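Local coordinates for protein extracellular endo-alpha-(1->5)-L-arabinanase 1 (Bacillus subtilis, PDB 1UV4) that hydrolyses internal alpha-1,5-arabinofuranosidic bonds of linear and branched arabinan, binding calcium and contributing to plant cell-wall degradation, at residues 119-124 and 129-134; 145-150 and 155-160. All coordinates share one frame; numbering follows the deposited sequence.

Contact 1: 119-124 and 129-134; sequences LVIRST and YNAIDP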
loop_
_atom_site.group_PDB
_atom_site.type_symbol
_atom_site.label_atom_id
_atom_site.label_comp_id
_atom_site.label_asym_id
_atom_site.label_seq_id
_atom_site.Cartn_x
_atom_site.Cartn_y
_atom_site.Cartn_z
ATOM N N LEU A 119 -1.616 -6.072 17.078
ATOM C CA LEU A 119 -0.670 -5.064 16.659
ATOM C C LEU A 119 0.502 -5.643 15.896
ATOM O O LEU A 119 1.049 -6.649 16.328
ATOM C CB LEU A 119 -0.147 -4.309 17.886
ATOM C CG LEU A 119 0.988 -3.276 17.656
ATOM C CD1 LEU A 119 0.458 -2.106 16.961
ATOM C CD2 LEU A 119 1.664 -2.878 18.962
ATOM N N VAL A 120 0.863 -4.984 14.787
ATOM C CA VAL A 120 2.061 -5.325 14.001
ATOM C C VAL A 120 3.236 -4.403 14.408
ATOM O O VAL A 120 4.263 -4.871 14.917
ATOM C CB VAL A 120 1.734 -5.256 12.525
ATOM C CG1 VAL A 120 2.978 -5.563 11.714
ATOM C CG2 VAL A 120 0.625 -6.248 12.198
ATOM N N ILE A 121 3.025 -3.098 14.253
ATOM C CA ILE A 121 4.005 -2.086 14.639
ATOM C C ILE A 121 3.263 -0.782 14.779
ATOM O O ILE A 121 2.269 -0.527 14.063
ATOM C CB ILE A 121 5.144 -2.022 13.582
ATOM C CG1 ILE A 121 6.330 -1.173 14.059
ATOM C CG2 ILE A 121 4.602 -1.584 12.229
ATOM C CD1 ILE A 121 7.549 -1.361 13.270
ATOM N N ARG A 122 3.744 0.075 15.664
ATOM C CA ARG A 122 3.144 1.397 15.841
ATOM C C ARG A 122 4.237 2.494 15.762
ATOM O O ARG A 122 5.467 2.222 15.770
ATOM C CB ARG A 122 2.272 1.456 17.094
ATOM C CG ARG A 122 2.945 1.079 18.376
ATOM C CD ARG A 122 3.955 2.020 18.868
ATOM N NE ARG A 122 4.232 1.681 20.277
ATOM C CZ ARG A 122 3.609 2.179 21.337
ATOM N NH1 ARG A 122 2.683 3.123 21.221
ATOM N NH2 ARG A 122 3.966 1.747 22.539
ATOM N N SER A 123 3.755 3.725 15.690
ATOM C CA SER A 123 4.595 4.899 15.746
ATOM C C SER A 123 3.979 5.962 16.684
ATOM O O SER A 123 2.764 5.971 16.892
ATOM C CB SER A 123 4.784 5.525 14.352
ATOM O OG SER A 123 3.536 5.836 13.746
ATOM N N THR A 124 4.818 6.817 17.280
ATOM C CA THR A 124 4.377 7.963 18.050
ATOM C C THR A 124 5.110 9.186 17.581
ATOM O O THR A 124 5.963 9.100 16.708
ATOM C CB THR A 124 4.673 7.791 19.578
ATOM O OG1 THR A 124 6.092 7.828 19.831
ATOM C CG2 THR A 124 4.149 6.449 20.136
ATOM N N TYR A 129 9.137 8.293 11.798
ATOM C CA TYR A 129 8.385 7.587 10.731
ATOM C C TYR A 129 6.929 7.456 11.163
ATOM O O TYR A 129 6.580 7.740 12.298
ATOM C CB TYR A 129 8.964 6.196 10.451
ATOM C CG TYR A 129 9.061 5.271 11.642
ATOM C CD1 TYR A 129 7.974 4.533 12.117
ATOM C CD2 TYR A 129 10.278 5.135 12.294
ATOM C CE1 TYR A 129 8.128 3.654 13.217
ATOM C CE2 TYR A 129 10.439 4.327 13.345
ATOM C CZ TYR A 129 9.375 3.595 13.828
ATOM O OH TYR A 129 9.612 2.727 14.886
ATOM N N ASN A 130 6.112 7.029 10.224
ATOM C CA ASN A 130 4.668 6.873 10.429
ATOM C C ASN A 130 4.285 5.446 10.070
ATOM O O ASN A 130 4.494 4.990 8.946
ATOM C CB ASN A 130 3.901 7.863 9.558
ATOM C CG ASN A 130 2.427 7.913 9.878
ATOM O OD1 ASN A 130 1.974 7.408 10.903
ATOM N ND2 ASN A 130 1.660 8.655 9.045
ATOM N N ALA A 131 3.710 4.744 11.040
ATOM C CA ALA A 131 3.302 3.347 10.857
ATOM C C ALA A 131 1.937 3.228 10.187
ATOM O O ALA A 131 0.935 2.859 10.804
ATOM C CB ALA A 131 3.268 2.592 12.205
ATOM N N ILE A 132 1.961 3.555 8.900
ATOM C CA ILE A 132 0.853 3.344 8.001
ATOM C C ILE A 132 1.345 2.784 6.667
ATOM O O ILE A 132 2.533 2.711 6.373
ATOM C CB ILE A 132 0.020 4.644 7.792
ATOM C CG1 ILE A 132 0.758 5.659 6.937
ATOM C CG2 ILE A 132 -0.399 5.250 9.117
ATOM C CD1 ILE A 132 -0.055 6.829 6.508
ATOM N N ASP A 133 0.385 2.407 5.847
ATOM C CA ASP A 133 0.621 1.975 4.475
ATOM C C ASP A 133 1.429 0.673 4.368
ATOM O O ASP A 133 2.454 0.611 3.681
ATOM C CB ASP A 133 1.263 3.035 3.586
ATOM C CG ASP A 133 0.443 4.268 3.445
ATOM O OD1 ASP A 133 -0.744 4.361 3.862
ATOM O OD2 ASP A 133 0.968 5.269 2.883
ATOM N N PRO A 134 0.968 -0.392 5.050
ATOM C CA PRO A 134 1.713 -1.668 5.022
ATOM C C PRO A 134 1.758 -2.353 3.687
ATOM O O PRO A 134 0.826 -2.248 2.900
ATOM C CB PRO A 134 0.922 -2.547 5.984
ATOM C CG PRO A 134 -0.488 -1.947 5.996
ATOM C CD PRO A 134 -0.281 -0.499 5.833
HETATM O O HOH W 1 7.758 1.481 16.337
#
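Ser123 reaches across to the loop 129-134 with its hydroxyl: Ala131 N donates to Ser123 OG at 2.9 Å along a nearly straight line, 169° at the hydrogen. The serine torsion (chi1 56°) tucks OG between its own backbone N and carbonyl carbon, and the same OG is hydrogen-bonded to the carbonyl oxygen of Asn97. A small hydroxyl that can accept from one amide and bond a second backbone group suits this buried place. Ala131, at the centre of an inverse gamma turn, points its methyl at the strand, where CB lies 3.7 Å from Arg122 C and 4.4 Å from Ile121 CG2; a single methyl fits so near a backbone.

Tyr129 takes the same kind of first torsion as the serine (chi1 56°), and its ring swings toward the strand from beside it. Ring atom CE1 stands 4.0 Å from Ser123 CB. At the ring's edge, in its plane, a water joins the phenol to the strand: it lies 2.7 Å from Tyr129 OH and donates to Arg122 O. Tyrosine suits the place because its ring carbons reach the serine CB and its hydroxyl meets that water. Asn130 CB leads away, but the amide returns toward the strand, where OD1 bonds the Ser99 hydroxyl and lies near Ser123 OG without bonding it.

By similarity, residues 130-133 bind substrate, and Asp133 is inferred to tune the proton donor, so the serine bond ties the strand to a loop that probably lines the substrate site. The strand edge 121-123 pairs with strand 99-106, with a classic bulge where Val120 and Ile121 both face Ile101. From the loop, Ile132 and Pro134 pack on strand 84-91, while Ile121 touches Phe148 of strand 144-148 in the following sheet.

Contact 2: 145-150 and 155-160; sequences WLAFGS and IKLTKL. With EDO (1,2-ethanediol), chain F.
With CG set beside its backbone N (chi1 -69°), Trp145 lays its indole along strand 155-160, and the chain of Lys159, extended until it bends at its last torsion, runs across it. Lys159 CB sits 3.8 Å from the centroid of the six-membered ring, only 4° off its normal, a CH-pi contact over the face. Leu157 CG comes to 3.7 Å from Trp145 CE3 on the same side of the sheet. Indole suits this place because its broad face takes aliphatic carbons while NE1 bonds Asp139.

On the other side, Phe148 repeats the theme with its cross-strand partner: Lys156 CB lies over the ring face, 4.0 Å from the centroid, and the lysine chain then bends at chi2 (-56°), taking NZ to Ser153 and Ser173; an ethanediol, probably from the crystallisation liquor, also bonds it. Leu146 CB meets Leu160 CD1 at 3.9 Å near the far end of this side.

Between these two layers of side chains, the antiparallel hairpin, part of one propeller blade, is held by two hydrogen-bonded pairs, Leu146 with Thr158 and Phe148 with Lys156; the shortest bond runs from Leu146 N to Thr158 O, 2.7 Å. Gly149 adopts a backbone shape that a side chain would obstruct. Both lysines pack methylenes on an aromatic face; for Lys156, that cover and the serine hydroxyls at its ammonium are consistent with burying a lysine here.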
loop_
_atom_site.group_PDB
_atom_site.type_symbol
_atom_site.label_atom_id
_atom_site.label_comp_id
_atom_site.label_asym_id
_atom_site.label_seq_id
_atom_site.Cartn_x
_atom_site.Cartn_y
_atom_site.Cartn_z
ATOM N N TRP A 145 8.320 -10.341 4.673
ATOM C CA TRP A 145 8.837 -9.070 5.142
ATOM C C TRP A 145 7.711 -8.047 4.999
ATOM O O TRP A 145 6.796 -8.197 4.188
ATOM C CB TRP A 145 10.011 -8.601 4.272
ATOM C CG TRP A 145 11.267 -9.384 4.368
ATOM C CD1 TRP A 145 11.488 -10.632 3.934
ATOM C CD2 TRP A 145 12.521 -8.907 4.888
ATOM N NE1 TRP A 145 12.789 -11.008 4.166
ATOM C CE2 TRP A 145 13.453 -9.948 4.742
ATOM C CE3 TRP A 145 12.947 -7.687 5.465
ATOM C CZ2 TRP A 145 14.782 -9.835 5.174
ATOM C CZ3 TRP A 145 14.274 -7.570 5.839
ATOM C CH2 TRP A 145 15.164 -8.645 5.713
ATOM N N LEU A 146 7.824 -6.988 5.773
ATOM C CA LEU A 146 6.813 -5.896 5.744
ATOM C C LEU A 146 7.485 -4.552 5.478
ATOM O O LEU A 146 8.410 -4.169 6.195
ATOM C CB LEU A 146 6.069 -5.807 7.080
ATOM C CG LEU A 146 4.875 -4.816 7.127
ATOM C CD1 LEU A 146 3.680 -5.390 6.439
ATOM C CD2 LEU A 146 4.597 -4.425 8.620
ATOM N N ALA A 147 7.017 -3.861 4.444
ATOM C CA ALA A 147 7.410 -2.456 4.219
ATOM C C ALA A 147 6.247 -1.556 4.629
ATOM O O ALA A 147 5.085 -1.948 4.649
ATOM C CB ALA A 147 7.785 -2.241 2.807
ATOM N N PHE A 148 6.576 -0.338 5.019
ATOM C CA PHE A 148 5.559 0.647 5.375
ATOM C C PHE A 148 6.160 2.032 5.408
ATOM O O PHE A 148 7.335 2.235 5.293
ATOM C CB PHE A 148 4.894 0.313 6.721
ATOM C CG PHE A 148 5.815 0.457 7.912
ATOM C CD1 PHE A 148 6.575 -0.619 8.336
ATOM C CD2 PHE A 148 5.957 1.669 8.561
ATOM C CE1 PHE A 148 7.406 -0.497 9.392
ATOM C CE2 PHE A 148 6.818 1.800 9.640
ATOM C CZ PHE A 148 7.541 0.705 10.056
ATOM N N GLY A 149 5.291 3.010 5.524
ATOM C CA GLY A 149 5.670 4.395 5.787
ATOM C C GLY A 149 4.940 5.451 4.989
ATOM O O GLY A 149 4.338 5.205 3.954
ATOM N N SER A 150 5.054 6.678 5.484
ATOM C CA SER A 150 4.478 7.877 4.913
ATOM C C SER A 150 5.067 9.079 5.625
ATOM O O SER A 150 4.886 9.235 6.839
ATOM C CB SER A 150 2.982 7.869 5.116
ATOM O OG SER A 150 2.374 9.034 4.583
ATOM N N ILE A 155 10.156 5.413 4.059
ATOM C CA ILE A 155 9.803 4.004 3.968
ATOM C C ILE A 155 10.759 3.103 4.720
ATOM O O ILE A 155 11.980 3.204 4.597
ATOM C CB ILE A 155 9.758 3.596 2.503
ATOM C CG1 ILE A 155 8.885 4.605 1.721
ATOM C CG2 ILE A 155 9.219 2.165 2.329
ATOM C CD1 ILE A 155 7.505 4.788 2.157
ATOM N N LYS A 156 10.127 2.259 5.558
ATOM C CA LYS A 156 10.827 1.326 6.430
ATOM C C LYS A 156 10.500 -0.104 6.019
ATOM O O LYS A 156 9.511 -0.349 5.354
ATOM C CB LYS A 156 10.423 1.547 7.862
ATOM C CG LYS A 156 10.571 2.996 8.379
ATOM C CD LYS A 156 11.968 3.557 8.223
ATOM C CE LYS A 156 12.041 5.001 8.582
ATOM N NZ LYS A 156 13.441 5.501 8.473
ATOM N N LEU A 157 11.330 -1.015 6.502
ATOM C CA LEU A 157 11.268 -2.439 6.173
ATOM C C LEU A 157 11.695 -3.294 7.372
ATOM O O LEU A 157 12.682 -3.009 7.993
ATOM C CB LEU A 157 12.161 -2.728 4.983
ATOM C CG LEU A 157 12.285 -4.166 4.521
ATOM C CD1 LEU A 157 11.036 -4.613 3.830
ATOM C CD2 LEU A 157 13.534 -4.338 3.626
ATOM N N THR A 158 10.892 -4.316 7.683
ATOM C CA THR A 158 11.263 -5.289 8.683
ATOM C C THR A 158 10.960 -6.696 8.154
ATOM O O THR A 158 9.975 -6.926 7.458
ATOM C CB THR A 158 10.515 -5.040 10.019
ATOM O OG1 THR A 158 10.865 -6.036 10.985
ATOM C CG2 THR A 158 9.010 -5.122 9.821
ATOM N N LYS A 159 11.774 -7.628 8.592
ATOM C CA LYS A 159 11.490 -9.049 8.393
ATOM C C LYS A 159 10.310 -9.384 9.293
ATOM O O LYS A 159 10.054 -8.728 10.341
ATOM C CB LYS A 159 12.704 -9.923 8.725
ATOM C CG LYS A 159 12.595 -11.393 8.307
ATOM C CD LYS A 159 13.969 -12.087 8.396
ATOM C CE LYS A 159 13.831 -13.592 8.285
ATOM N NZ LYS A 159 13.413 -14.029 6.977
ATOM N N LEU A 160 9.583 -10.428 8.938
ATOM C CA LEU A 160 8.489 -10.942 9.738
ATOM C C LEU A 160 8.764 -12.377 10.155
ATOM O O LEU A 160 9.362 -13.164 9.433
ATOM C CB LEU A 160 7.178 -10.914 8.940
ATOM C CG LEU A 160 6.651 -9.533 8.553
ATOM C CD1 LEU A 160 5.499 -9.683 7.540
ATOM C CD2 LEU A 160 6.219 -8.742 9.740
HETATM C C1 EDO F . 16.191 2.406 10.855
HETATM O O1 EDO F . 16.900 2.386 9.632
HETATM C C2 EDO F . 14.750 2.760 10.591
HETATM O O2 EDO F . 14.527 4.095 10.971
#

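Along the chain the contacts come in series, contact 1 closing before contact 2 opens, and their centres lie 9 Å apart. Contact 1 spans the step between two antiparallel sheets of the propeller fold, from the outermost strand 115-123 of one into the loop leading to strand 135-138 of the next; contact 2 is the hairpin 144-148 with 155-160 inside that second sheet. They touch directly: Ile132 O probably accepts a hydrogen bond from Gly149 N, at 2.9 Å, and Asn130 packs against Ser150. Loop residues 130-133 and Ser150, substrate-binding by similarity, are thus brought side by side, with Glu185, the inferred proton donor, against Ser150.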